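Local atomic coordinates of tetratricopeptide TPR_2 repeat protein (Thermobaculum terrenum, PDB entry 5DJS), a protein that joins an N-terminal array of tetratricopeptide repeat helices to a GT-B-type glycosyl transferase family 41 region and binds uridine-5'-diphosphate. Residues L13-H17 against A27-C32; H80-N85 against S99-A103; D109-S115 against D138-Y143. The protein carries 1 engineered substitution. All coordinates share one frame; numbering follows the deposited sequence.

Three antiparallel helix pairs follow one another along the chain, neither nested nor crossing. Near the N terminus, contact 1 closes the turn between helix 5-21 and helix 25-38. Contact 2 then closes the hairpin of helix 77-89 and helix 93-106, within a tetratricopeptide repeat; its nearest atoms lie about 9 Å from those of contact 1. Contact 3 closes a longer connection by bringing helix 111-120 against the end of helix 129-143, in the part of the chain related to glycosyl transferase family 41. Contacts 2 and 3 touch each other: the ring of Tyr81 meets that of Tyr110 and packs on Ala113, so the repeat array runs directly into the helices that follow it.

Contact 1 of 3, residues L13-H17 against A27-C32; sequences LSHAH and ASERAC
Ala16 and Ser28 mark the closest backbone approach in an antiparallel helical hairpin, the building element of an alpha-solenoid, formed here near the N terminus by helix 5-21 and helix 25-38. The axes of the two short segments approach to 8.4 Å with their directions 159° apart. Small residues fill the interface. The methyl CB of Ala16 lies 4.0 Å from Ala31 CB, and on the same methyl the sulfur SG of Cys32 closes in to 4.3 Å. His15 sits at the more exposed margin; its side chain extends with CG anti to the backbone N (chi1 174°), which brings the ring edge to Ala31, His15 ND1 lying 3.9 Å from Ala31 CB. Helix 43-56 packs on the pair, with Leu48 and Leu49 on Cys32 and Leu52 on Ser28. The one polar link between the segments is buried and ties a side chain directly to the backbone of the partner helix: the hydroxyl OG of Ser28 donates to the carbonyl oxygen O of Ala16 at 2.7 Å, reaching it from above the carbonyl plane and not along a lone pair.

Contact 2 of 3, residues H80-N85 against S99-A103; sequences HYNLGN and SLHHA
Tyr81, Gly84, Ser99 and Leu100 form the middle of the interface between the two antiparallel helices of a tetratricopeptide repeat, helix 77-89 and helix 93-106; the axes of the short segments come within 7.5 Å at 161°. Side-chain packing dominates. Leu100 CD1 lies 4.0 Å from Tyr81 CD1, the two side chains meeting at a slant. Ala103 CB meets Tyr81 CB at 4.0 Å and lies at the same distance from His80 CB. The Ser99 hydroxyl OG turns toward Leu83, whose CD2 is 3.5 Å away, and Leu66 of helix 59-72 also packs on Leu83.

A second group sets side chains against backbone. Gly84, one of the small residues of the repeat consensus, presents its CA to Ser99 CB at 3.5 Å, so the helices come close here with main chain on one side. The methyl CD1 of Leu100 stands 3.9 Å from the same Gly84 CA and 3.4 Å from the carbonyl oxygen O of Tyr81.

Aromatic contact occurs at the less buried flank. The rings of His80 and His102 meet obliquely, centroids 5.8 Å apart, and His102 CB lies near ND1 of His80. Each ring has a polar partner elsewhere: His80 NE2 bonds to Pro74 O, and His102 ND1 to Glu105 OE1.

With these two nitrogens engaged outside the contact, neither links segment 80-85 to segment 99-103, and the helix pair is held mainly by the close fit of apolar surfaces.

Contact 3 of 3, residues D109-S115 against D138-Y143; sequences DYHRAHS and DWARRY
From His111 to Trp139, the start of helix 111-120 runs antiparallel to the end of helix 129-143, the axes of the short segments 10.5 Å apart at 164°, a spacing bridged by large side chains. The indole of Trp139 points across, and its NE1 donates to His111 O at 3.2 Å with an N-H...O angle of 144°, the acceptor lying close to the ring plane. Ser115 N also bonds to this oxygen, from the opposite face of the carbonyl plane.

The CB of His111 itself sits over one face of the Tyr143 ring, 3.6 Å from the centroid, in a CH-pi contact. The His111 side chain is folded between backbone N and carbonyl carbon (chi1 64°), which turns the imidazole edge to that same aromatic ring in an edge-to-face pair, centroids 5.7 Å apart and planes nearly perpendicular. Arg142 CB covers the opposite face of Tyr143.

His114 lies over the start of 138-143: Trp139 CA is above one face of its imidazole, and His114 ND1 comes 3.6 Å from Trp139 CB. At the ring edge, Asp138 OD1 is 3.5 Å from His114 NE2. This carboxylate is itself gripped by Arg142, NE to Asp138 OD1 at 2.7 Å, and more weakly by Arg141. Phe254 of helix 253-257 packs on Tyr143, and His247 meets Trp139 edge-to-face.

The in-plane N-H bond to His111 O probably helps to set the turn of the indole, on an oxygen that already accepts the helix bond from Ser115 N, while the Asp138 salt bridges probably steady the carboxylate beside His114.

Contact 1 of 3, residues L13-H17 against A27-C32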
ATOM      1  N   LEU A  13      10.087 -12.228  27.648  1.00 68.22           N
ATOM      2  CA  LEU A  13      10.579 -11.619  26.408  1.00 67.34           C
ATOM      3  C   LEU A  13      10.446 -12.548  25.190  1.00 73.45           C
ATOM      4  O   LEU A  13      10.123 -12.087  24.092  1.00 75.52           O
ATOM      5  CB  LEU A  13      12.021 -11.120  26.579  1.00 63.10           C
ATOM      6  CG  LEU A  13      12.414  -9.730  26.053  1.00 63.48           C
ATOM      7  CD1 LEU A  13      11.363  -8.646  26.283  1.00 61.48           C
ATOM      8  CD2 LEU A  13      13.737  -9.303  26.691  1.00 62.41           C
ATOM      9  N   SER A  14      10.676 -13.846  25.381  1.00 79.78           N
ATOM     10  CA  SER A  14      10.435 -14.834  24.321  1.00 82.41           C
ATOM     11  C   SER A  14       8.941 -15.098  24.120  1.00 85.10           C
ATOM     12  O   SER A  14       8.500 -15.265  22.983  1.00 87.16           O
ATOM     13  CB  SER A  14      11.167 -16.143  24.605  1.00 82.86           C
ATOM     14  OG  SER A  14      10.955 -16.550  25.940  1.00 84.72           O
ATOM     15  N   HIS A  15       8.175 -15.143  25.213  1.00 87.89           N
ATOM     16  CA  HIS A  15       6.704 -15.235  25.137  1.00 93.34           C
ATOM     17  C   HIS A  15       6.115 -14.058  24.349  1.00 87.25           C
ATOM     18  O   HIS A  15       5.196 -14.239  23.546  1.00 85.52           O
ATOM     19  CB  HIS A  15       6.085 -15.311  26.547  1.00102.16           C
ATOM     20  CG  HIS A  15       4.582 -15.271  26.567  1.00111.93           C
ATOM     21  ND1 HIS A  15       3.872 -14.204  27.076  1.00114.92           N
ATOM     22  CD2 HIS A  15       3.657 -16.168  26.143  1.00115.14           C
ATOM     23  CE1 HIS A  15       2.577 -14.442  26.965  1.00114.85           C
ATOM     24  NE2 HIS A  15       2.419 -15.626  26.401  1.00116.98           N
ATOM     25  N   ALA A  16       6.660 -12.865  24.581  1.00 81.78           N
ATOM     26  CA  ALA A  16       6.213 -11.656  23.896  1.00 77.23           C
ATOM     27  C   ALA A  16       6.508 -11.709  22.402  1.00 75.36           C
ATOM     28  O   ALA A  16       5.671 -11.313  21.596  1.00 72.61           O
ATOM     29  CB  ALA A  16       6.861 -10.428  24.517  1.00 77.53           C
ATOM     30  N   HIS A  17       7.697 -12.192  22.046  1.00 76.71           N
ATOM     31  CA  HIS A  17       8.080 -12.362  20.639  1.00 81.47           C
ATOM     32  C   HIS A  17       7.259 -13.433  19.896  1.00 82.94           C
ATOM     33  O   HIS A  17       6.972 -13.274  18.709  1.00 80.20           O
ATOM     34  CB  HIS A  17       9.579 -12.676  20.509  1.00 84.38           C
ATOM     35  CG  HIS A  17      10.465 -11.478  20.659  1.00 86.00           C
ATOM     36  ND1 HIS A  17      10.341 -10.355  19.869  1.00 89.01           N
ATOM     37  CD2 HIS A  17      11.507 -11.238  21.489  1.00 86.43           C
ATOM     38  CE1 HIS A  17      11.258  -9.470  20.216  1.00 88.46           C
ATOM     39  NE2 HIS A  17      11.977  -9.982  21.199  1.00 88.42           N
ATOM     40  N   ALA A  27      -1.631  -9.715  23.920  1.00 88.01           N
ATOM     41  CA  ALA A  27      -0.821 -10.570  24.793  1.00 86.72           C
ATOM     42  C   ALA A  27       0.662 -10.202  24.788  1.00 82.30           C
ATOM     43  O   ALA A  27       1.319 -10.305  25.825  1.00 81.84           O
ATOM     44  CB  ALA A  27      -0.995 -12.036  24.417  1.00 90.30           C
ATOM     45  N   SER A  28       1.191  -9.811  23.626  1.00 78.18           N
ATOM     46  CA  SER A  28       2.590  -9.367  23.519  1.00 74.67           C
ATOM     47  C   SER A  28       2.813  -8.047  24.266  1.00 73.94           C
ATOM     48  O   SER A  28       3.810  -7.891  24.970  1.00 68.34           O
ATOM     49  CB  SER A  28       3.012  -9.215  22.055  1.00 72.88           C
ATOM     50  OG  SER A  28       4.404  -8.961  21.945  1.00 70.59           O
ATOM     51  N   GLU A  29       1.878  -7.112  24.100  1.00 75.21           N
ATOM     52  CA  GLU A  29       1.895  -5.837  24.819  1.00 74.72           C
ATOM     53  C   GLU A  29       1.948  -6.041  26.334  1.00 74.66           C
ATOM     54  O   GLU A  29       2.810  -5.478  27.001  1.00 72.32           O
ATOM     55  CB  GLU A  29       0.670  -4.979  24.449  1.00 76.55           C
ATOM     56  CG  GLU A  29       0.481  -3.728  25.310  1.00 80.75           C
ATOM     57  CD  GLU A  29      -0.759  -2.921  24.963  1.00 83.55           C
ATOM     58  OE1 GLU A  29      -1.848  -3.513  24.823  1.00 84.46           O
ATOM     59  OE2 GLU A  29      -0.648  -1.682  24.859  1.00 88.13           O
ATOM     60  N   ARG A  30       1.025  -6.831  26.879  1.00 77.00           N
ATOM     61  CA  ARG A  30       0.916  -6.956  28.342  1.00 77.69           C
ATOM     62  C   ARG A  30       2.159  -7.641  28.940  1.00 71.18           C
ATOM     63  O   ARG A  30       2.565  -7.330  30.068  1.00 72.75           O
ATOM     64  CB  ARG A  30      -0.424  -7.609  28.777  1.00 84.67           C
ATOM     65  CG  ARG A  30      -0.445  -9.115  29.058  1.00 91.91           C
ATOM     66  CD  ARG A  30      -1.766  -9.548  29.704  1.00 93.40           C
ATOM     67  NE  ARG A  30      -2.918  -9.289  28.838  1.00 92.82           N
ATOM     68  CZ  ARG A  30      -3.381 -10.103  27.881  1.00 96.39           C
ATOM     69  NH1 ARG A  30      -2.818 -11.288  27.630  1.00 96.30           N
ATOM     70  NH2 ARG A  30      -4.434  -9.724  27.161  1.00 99.01           N
ATOM     71  N   ALA A  31       2.766  -8.543  28.171  1.00 63.43           N
ATOM     72  CA  ALA A  31       4.039  -9.168  28.542  1.00 60.57           C
ATOM     73  C   ALA A  31       5.200  -8.167  28.528  1.00 57.29           C
ATOM     74  O   ALA A  31       6.060  -8.203  29.408  1.00 56.22           O
ATOM     75  CB  ALA A  31       4.343 -10.337  27.614  1.00 62.85           C
ATOM     76  N   CYS A  32       5.228  -7.288  27.525  1.00 55.34           N
ATOM     77  CA  CYS A  32       6.213  -6.190  27.471  1.00 49.93           C
ATOM     78  C   CYS A  32       6.103  -5.228  28.658  1.00 49.30           C
ATOM     79  O   CYS A  32       7.116  -4.753  29.156  1.00 47.23           O
ATOM     80  CB  CYS A  32       6.088  -5.379  26.181  1.00 47.12           C
ATOM     81  SG  CYS A  32       6.793  -6.132  24.711  1.00 45.48           S
TER

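Contact 2 of 3, residues H80-N85 against S99-A103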
ATOM      1  N   HIS A  80      16.515   1.912  15.237  1.00 41.76           N
ATOM      2  CA  HIS A  80      16.493   3.001  14.252  1.00 42.07           C
ATOM      3  C   HIS A  80      15.557   2.716  13.087  1.00 41.12           C
ATOM      4  O   HIS A  80      14.822   3.606  12.668  1.00 41.18           O
ATOM      5  CB  HIS A  80      17.889   3.288  13.711  1.00 41.88           C
ATOM      6  CG  HIS A  80      18.827   3.843  14.735  1.00 43.78           C
ATOM      7  ND1 HIS A  80      18.898   5.188  15.032  1.00 42.68           N
ATOM      8  CD2 HIS A  80      19.748   3.234  15.521  1.00 44.87           C
ATOM      9  CE1 HIS A  80      19.820   5.381  15.958  1.00 42.82           C
ATOM     10  NE2 HIS A  80      20.349   4.213  16.273  1.00 44.04           N
ATOM     11  N   TYR A  81      15.591   1.487  12.575  1.00 41.08           N
ATOM     12  CA  TYR A  81      14.696   1.056  11.489  1.00 41.71           C
ATOM     13  C   TYR A  81      13.236   1.327  11.835  1.00 41.00           C
ATOM     14  O   TYR A  81      12.540   2.034  11.120  1.00 40.29           O
ATOM     15  CB  TYR A  81      14.902  -0.438  11.182  1.00 41.62           C
ATOM     16  CG  TYR A  81      13.832  -1.069  10.318  1.00 41.24           C
ATOM     17  CD1 TYR A  81      13.592  -0.607   9.026  1.00 41.76           C
ATOM     18  CD2 TYR A  81      13.061  -2.135  10.792  1.00 42.14           C
ATOM     19  CE1 TYR A  81      12.614  -1.187   8.227  1.00 43.82           C
ATOM     20  CE2 TYR A  81      12.079  -2.718  10.004  1.00 43.44           C
ATOM     21  CZ  TYR A  81      11.861  -2.239   8.722  1.00 43.41           C
ATOM     22  OH  TYR A  81      10.895  -2.803   7.933  1.00 42.91           O
ATOM     23  N   ASN A  82      12.794   0.787  12.958  1.00 39.96           N
ATOM     24  CA  ASN A  82      11.400   0.900  13.341  1.00 42.42           C
ATOM     25  C   ASN A  82      10.954   2.295  13.732  1.00 42.30           C
ATOM     26  O   ASN A  82       9.794   2.646  13.521  1.00 42.46           O
ATOM     27  CB  ASN A  82      11.091  -0.114  14.426  1.00 43.87           C
ATOM     28  CG  ASN A  82      11.093  -1.505  13.871  1.00 44.42           C
ATOM     29  OD1 ASN A  82      10.179  -1.871  13.133  1.00 48.23           O
ATOM     30  ND2 ASN A  82      12.132  -2.268  14.154  1.00 43.02           N
ATOM     31  N   LEU A  83      11.871   3.080  14.288  1.00 43.03           N
ATOM     32  CA  LEU A  83      11.622   4.497  14.527  1.00 43.91           C
ATOM     33  C   LEU A  83      11.388   5.220  13.210  1.00 46.26           C
ATOM     34  O   LEU A  83      10.449   6.000  13.096  1.00 54.37           O
ATOM     35  CB  LEU A  83      12.786   5.152  15.268  1.00 42.06           C
ATOM     36  CG  LEU A  83      12.642   6.654  15.486  1.00 41.69           C
ATOM     37  CD1 LEU A  83      11.441   6.966  16.370  1.00 40.38           C
ATOM     38  CD2 LEU A  83      13.929   7.218  16.073  1.00 42.92           C
ATOM     39  N   GLY A  84      12.242   4.963  12.223  1.00 47.29           N
ATOM     40  CA  GLY A  84      12.080   5.541  10.886  1.00 46.51           C
ATOM     41  C   GLY A  84      10.723   5.255  10.248  1.00 47.99           C
ATOM     42  O   GLY A  84      10.098   6.163   9.678  1.00 47.05           O
ATOM     43  N   ASN A  85      10.252   4.007  10.366  1.00 46.85           N
ATOM     44  CA  ASN A  85       8.939   3.629   9.824  1.00 45.33           C
ATOM     45  C   ASN A  85       7.788   4.339  10.524  1.00 42.17           C
ATOM     46  O   ASN A  85       6.859   4.808   9.864  1.00 40.30           O
ATOM     47  CB  ASN A  85       8.703   2.106   9.858  1.00 45.48           C
ATOM     48  CG  ASN A  85       9.486   1.333   8.782  1.00 47.37           C
ATOM     49  OD1 ASN A  85       9.803   0.162   8.992  1.00 52.30           O
ATOM     50  ND2 ASN A  85       9.778   1.953   7.635  1.00 44.51           N
ATOM     51  N   SER A  99      16.401   8.334   9.972  1.00 38.85           N
ATOM     52  CA  SER A  99      16.432   7.139  10.826  1.00 38.94           C
ATOM     53  C   SER A  99      16.732   5.838  10.042  1.00 41.16           C
ATOM     54  O   SER A  99      17.474   4.975  10.526  1.00 41.11           O
ATOM     55  CB  SER A  99      15.140   6.989  11.620  1.00 37.72           C
ATOM     56  OG  SER A  99      15.293   7.540  12.906  1.00 40.73           O
ATOM     57  N   LEU A 100      16.151   5.707   8.848  1.00 42.06           N
ATOM     58  CA  LEU A 100      16.405   4.554   7.982  1.00 42.35           C
ATOM     59  C   LEU A 100      17.862   4.532   7.508  1.00 44.90           C
ATOM     60  O   LEU A 100      18.475   3.469   7.479  1.00 48.84           O
ATOM     61  CB  LEU A 100      15.433   4.533   6.789  1.00 42.11           C
ATOM     62  CG  LEU A 100      14.096   3.773   6.826  1.00 41.69           C
ATOM     63  CD1 LEU A 100      13.709   3.264   8.199  1.00 43.96           C
ATOM     64  CD2 LEU A 100      12.968   4.614   6.230  1.00 41.09           C
ATOM     65  N   HIS A 101      18.411   5.693   7.148  1.00 46.81           N
ATOM     66  CA  HIS A 101      19.841   5.810   6.826  1.00 49.93           C
ATOM     67  C   HIS A 101      20.709   5.311   7.973  1.00 48.74           C
ATOM     68  O   HIS A 101      21.650   4.554   7.742  1.00 52.19           O
ATOM     69  CB  HIS A 101      20.249   7.257   6.477  1.00 53.92           C
ATOM     70  CG  HIS A 101      19.941   7.651   5.067  1.00 60.98           C
ATOM     71  ND1 HIS A 101      20.739   7.290   4.000  1.00 68.66           N
ATOM     72  CD2 HIS A 101      18.924   8.375   4.547  1.00 64.47           C
ATOM     73  CE1 HIS A 101      20.217   7.766   2.883  1.00 70.53           C
ATOM     74  NE2 HIS A 101      19.114   8.427   3.187  1.00 68.28           N
ATOM     75  N   HIS A 102      20.395   5.730   9.198  1.00 46.93           N
ATOM     76  CA  HIS A 102      21.165   5.311  10.367  1.00 47.53           C
ATOM     77  C   HIS A 102      21.177   3.798  10.510  1.00 45.22           C
ATOM     78  O   HIS A 102      22.220   3.223  10.810  1.00 45.73           O
ATOM     79  CB  HIS A 102      20.645   5.958  11.663  1.00 49.74           C
ATOM     80  CG  HIS A 102      20.900   7.428  11.747  1.00 53.28           C
ATOM     81  ND1 HIS A 102      22.093   8.001  11.355  1.00 56.68           N
ATOM     82  CD2 HIS A 102      20.118   8.444  12.180  1.00 54.22           C
ATOM     83  CE1 HIS A 102      22.030   9.308  11.538  1.00 57.85           C
ATOM     84  NE2 HIS A 102      20.844   9.604  12.037  1.00 56.47           N
ATOM     85  N   ALA A 103      20.024   3.171  10.284  1.00 42.58           N
ATOM     86  CA  ALA A 103      19.882   1.728  10.420  1.00 42.11           C
ATOM     87  C   ALA A 103      20.758   0.994   9.411  1.00 41.99           C
ATOM     88  O   ALA A 103      21.356  -0.033   9.739  1.00 42.16           O
ATOM     89  CB  ALA A 103      18.424   1.325  10.260  1.00 43.42           C
TER

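Contact 3 of 3, residues D109-S115 against D138-Y143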
ATOM      1  N   ASP A 109      23.991  -4.645   5.709  1.00 46.39           N
ATOM      2  CA  ASP A 109      23.246  -5.755   5.103  1.00 48.38           C
ATOM      3  C   ASP A 109      21.835  -5.931   5.704  1.00 48.57           C
ATOM      4  O   ASP A 109      21.399  -7.048   5.988  1.00 54.48           O
ATOM      5  CB  ASP A 109      24.073  -7.063   5.109  1.00 49.64           C
ATOM      6  CG  ASP A 109      24.270  -7.664   6.502  1.00 50.52           C
ATOM      7  OD1 ASP A 109      24.062  -6.980   7.528  1.00 51.63           O
ATOM      8  OD2 ASP A 109      24.648  -8.851   6.554  1.00 53.44           O
ATOM      9  N   TYR A 110      21.123  -4.815   5.857  1.00 46.94           N
ATOM     10  CA  TYR A 110      19.779  -4.788   6.434  1.00 46.36           C
ATOM     11  C   TYR A 110      18.792  -4.689   5.267  1.00 51.90           C
ATOM     12  O   TYR A 110      18.396  -3.584   4.882  1.00 56.97           O
ATOM     13  CB  TYR A 110      19.640  -3.568   7.371  1.00 42.24           C
ATOM     14  CG  TYR A 110      18.582  -3.645   8.465  1.00 40.22           C
ATOM     15  CD1 TYR A 110      17.453  -4.472   8.363  1.00 38.99           C
ATOM     16  CD2 TYR A 110      18.691  -2.842   9.595  1.00 38.57           C
ATOM     17  CE1 TYR A 110      16.496  -4.515   9.367  1.00 35.99           C
ATOM     18  CE2 TYR A 110      17.738  -2.884  10.606  1.00 37.16           C
ATOM     19  CZ  TYR A 110      16.644  -3.717  10.488  1.00 35.95           C
ATOM     20  OH  TYR A 110      15.704  -3.750  11.502  1.00 34.56           O
ATOM     21  N   HIS A 111      18.385  -5.835   4.713  1.00 52.52           N
ATOM     22  CA  HIS A 111      17.491  -5.845   3.547  1.00 52.83           C
ATOM     23  C   HIS A 111      16.094  -5.214   3.774  1.00 54.11           C
ATOM     24  O   HIS A 111      15.517  -4.676   2.830  1.00 55.83           O
ATOM     25  CB  HIS A 111      17.384  -7.251   2.905  1.00 54.76           C
ATOM     26  CG  HIS A 111      16.763  -8.304   3.775  1.00 57.39           C
ATOM     27  ND1 HIS A 111      17.304  -9.563   3.902  1.00 58.69           N
ATOM     28  CD2 HIS A 111      15.648  -8.301   4.545  1.00 64.11           C
ATOM     29  CE1 HIS A 111      16.559 -10.286   4.717  1.00 61.39           C
ATOM     30  NE2 HIS A 111      15.548  -9.541   5.125  1.00 64.55           N
ATOM     31  N   ARG A 112      15.565  -5.261   5.001  1.00 55.19           N
ATOM     32  CA  ARG A 112      14.234  -4.692   5.293  1.00 55.67           C
ATOM     33  C   ARG A 112      14.291  -3.172   5.390  1.00 52.47           C
ATOM     34  O   ARG A 112      13.372  -2.492   4.952  1.00 51.29           O
ATOM     35  CB  ARG A 112      13.615  -5.289   6.565  1.00 60.17           C
ATOM     36  CG  ARG A 112      12.794  -6.548   6.316  1.00 67.38           C
ATOM     37  CD  ARG A 112      12.088  -7.036   7.573  1.00 74.43           C
ATOM     38  NE  ARG A 112      11.019  -6.122   7.999  1.00 80.46           N
ATOM     39  CZ  ARG A 112      10.316  -6.224   9.133  1.00 81.88           C
ATOM     40  NH1 ARG A 112      10.543  -7.212  10.002  1.00 83.11           N
ATOM     41  NH2 ARG A 112       9.373  -5.323   9.405  1.00 80.25           N
ATOM     42  N   ALA A 113      15.379  -2.649   5.956  1.00 51.95           N
ATOM     43  CA  ALA A 113      15.612  -1.200   6.049  1.00 48.00           C
ATOM     44  C   ALA A 113      15.913  -0.612   4.678  1.00 45.15           C
ATOM     45  O   ALA A 113      15.531   0.513   4.385  1.00 45.49           O
ATOM     46  CB  ALA A 113      16.760  -0.905   7.005  1.00 48.65           C
ATOM     47  N   HIS A 114      16.594  -1.386   3.844  1.00 43.51           N
ATOM     48  CA  HIS A 114      16.894  -0.992   2.471  1.00 43.66           C
ATOM     49  C   HIS A 114      15.595  -0.888   1.648  1.00 45.47           C
ATOM     50  O   HIS A 114      15.442   0.065   0.892  1.00 47.42           O
ATOM     51  CB  HIS A 114      17.868  -2.003   1.855  1.00 43.42           C
ATOM     52  CG  HIS A 114      18.634  -1.496   0.670  1.00 43.08           C
ATOM     53  ND1 HIS A 114      18.033  -0.968  -0.453  1.00 46.08           N
ATOM     54  CD2 HIS A 114      19.961  -1.489   0.418  1.00 43.73           C
ATOM     55  CE1 HIS A 114      18.959  -0.631  -1.331  1.00 43.13           C
ATOM     56  NE2 HIS A 114      20.137  -0.938  -0.828  1.00 43.71           N
ATOM     57  N   SER A 115      14.675  -1.849   1.802  1.00 46.87           N
ATOM     58  CA  SER A 115      13.328  -1.762   1.195  1.00 48.76           C
ATOM     59  C   SER A 115      12.587  -0.539   1.724  1.00 49.00           C
ATOM     60  O   SER A 115      12.137   0.316   0.948  1.00 50.41           O
ATOM     61  CB  SER A 115      12.458  -2.985   1.521  1.00 49.43           C
ATOM     62  OG  SER A 115      12.892  -4.149   0.866  1.00 52.92           O
ATOM     63  N   ASP A 138      20.171  -1.522  -6.530  1.00 36.93           N
ATOM     64  CA  ASP A 138      21.186  -1.785  -5.493  1.00 37.37           C
ATOM     65  C   ASP A 138      20.720  -2.881  -4.555  1.00 36.12           C
ATOM     66  O   ASP A 138      21.465  -3.792  -4.277  1.00 36.07           O
ATOM     67  CB  ASP A 138      21.520  -0.514  -4.694  1.00 38.02           C
ATOM     68  CG  ASP A 138      22.893  -0.576  -4.024  1.00 39.15           C
ATOM     69  OD1 ASP A 138      22.993  -1.022  -2.864  1.00 38.35           O
ATOM     70  OD2 ASP A 138      23.876  -0.142  -4.655  1.00 40.49           O
ATOM     71  N   TRP A 139      19.468  -2.793  -4.110  1.00 37.71           N
ATOM     72  CA  TRP A 139      18.846  -3.807  -3.254  1.00 37.58           C
ATOM     73  C   TRP A 139      18.864  -5.172  -3.913  1.00 38.73           C
ATOM     74  O   TRP A 139      19.315  -6.149  -3.318  1.00 37.57           O
ATOM     75  CB  TRP A 139      17.394  -3.407  -2.957  1.00 36.22           C
ATOM     76  CG  TRP A 139      16.611  -4.337  -2.094  1.00 33.85           C
ATOM     77  CD1 TRP A 139      16.559  -4.349  -0.743  1.00 32.64           C
ATOM     78  CD2 TRP A 139      15.726  -5.355  -2.539  1.00 35.04           C
ATOM     79  NE1 TRP A 139      15.694  -5.320  -0.296  1.00 31.93           N
ATOM     80  CE2 TRP A 139      15.171  -5.961  -1.386  1.00 34.22           C
ATOM     81  CE3 TRP A 139      15.345  -5.825  -3.805  1.00 36.27           C
ATOM     82  CZ2 TRP A 139      14.257  -7.013  -1.460  1.00 34.34           C
ATOM     83  CZ3 TRP A 139      14.417  -6.873  -3.878  1.00 35.96           C
ATOM     84  CH2 TRP A 139      13.893  -7.455  -2.712  1.00 34.84           C
ATOM     85  N   ALA A 140      18.356  -5.215  -5.142  1.00 42.09           N
ATOM     86  CA  ALA A 140      18.200  -6.454  -5.902  1.00 43.42           C
ATOM     87  C   ALA A 140      19.530  -7.138  -6.077  1.00 44.11           C
ATOM     88  O   ALA A 140      19.661  -8.334  -5.800  1.00 48.64           O
ATOM     89  CB  ALA A 140      17.588  -6.166  -7.267  1.00 43.84           C
ATOM     90  N   ARG A 141      20.512  -6.369  -6.532  1.00 43.71           N
ATOM     91  CA  ARG A 141      21.879  -6.872  -6.719  1.00 45.31           C
ATOM     92  C   ARG A 141      22.434  -7.526  -5.451  1.00 44.67           C
ATOM     93  O   ARG A 141      23.095  -8.551  -5.529  1.00 46.99           O
ATOM     94  CB  ARG A 141      22.802  -5.739  -7.178  1.00 44.44           C
ATOM     95  CG  ARG A 141      24.053  -6.196  -7.906  1.00 45.31           C
ATOM     96  CD  ARG A 141      25.102  -5.093  -7.970  1.00 46.14           C
ATOM     97  NE  ARG A 141      25.427  -4.585  -6.623  1.00 46.21           N
ATOM     98  CZ  ARG A 141      25.232  -3.338  -6.173  1.00 44.53           C
ATOM     99  NH1 ARG A 141      24.736  -2.373  -6.951  1.00 44.70           N
ATOM    100  NH2 ARG A 141      25.557  -3.047  -4.916  1.00 45.18           N
ATOM    101  N   ARG A 142      22.141  -6.937  -4.297  1.00 44.90           N
ATOM    102  CA  ARG A 142      22.635  -7.432  -3.018  1.00 46.72           C
ATOM    103  C   ARG A 142      21.937  -8.704  -2.558  1.00 48.31           C
ATOM    104  O   ARG A 142      22.608  -9.640  -2.129  1.00 46.22           O
ATOM    105  CB  ARG A 142      22.491  -6.360  -1.929  1.00 49.47           C
ATOM    106  CG  ARG A 142      23.474  -5.212  -2.072  1.00 52.11           C
ATOM    107  CD  ARG A 142      23.280  -4.158  -0.994  1.00 54.03           C
ATOM    108  NE  ARG A 142      24.020  -2.951  -1.341  1.00 56.71           N
ATOM    109  CZ  ARG A 142      25.340  -2.788  -1.228  1.00 56.61           C
ATOM    110  NH1 ARG A 142      26.118  -3.757  -0.750  1.00 56.03           N
ATOM    111  NH2 ARG A 142      25.889  -1.628  -1.597  1.00 55.66           N
ATOM    112  N   TYR A 143      20.600  -8.725  -2.634  1.00 50.16           N
ATOM    113  CA  TYR A 143      19.783  -9.742  -1.943  1.00 50.90           C
ATOM    114  C   TYR A 143      18.960 -10.690  -2.820  1.00 49.10           C
ATOM    115  O   TYR A 143      18.492 -11.721  -2.333  1.00 48.93           O
ATOM    116  CB  TYR A 143      18.862  -9.049  -0.932  1.00 53.39           C
ATOM    117  CG  TYR A 143      19.607  -8.123  -0.000  1.00 58.59           C
ATOM    118  CD1 TYR A 143      20.661  -8.600   0.790  1.00 62.15           C
ATOM    119  CD2 TYR A 143      19.288  -6.768   0.075  1.00 58.25           C
ATOM    120  CE1 TYR A 143      21.364  -7.746   1.636  1.00 66.27           C
ATOM    121  CE2 TYR A 143      19.982  -5.914   0.911  1.00 61.21           C
ATOM    122  CZ  TYR A 143      21.013  -6.394   1.684  1.00 63.66           C
ATOM    123  OH  TYR A 143      21.648  -5.485   2.485  1.00 65.09           O
TER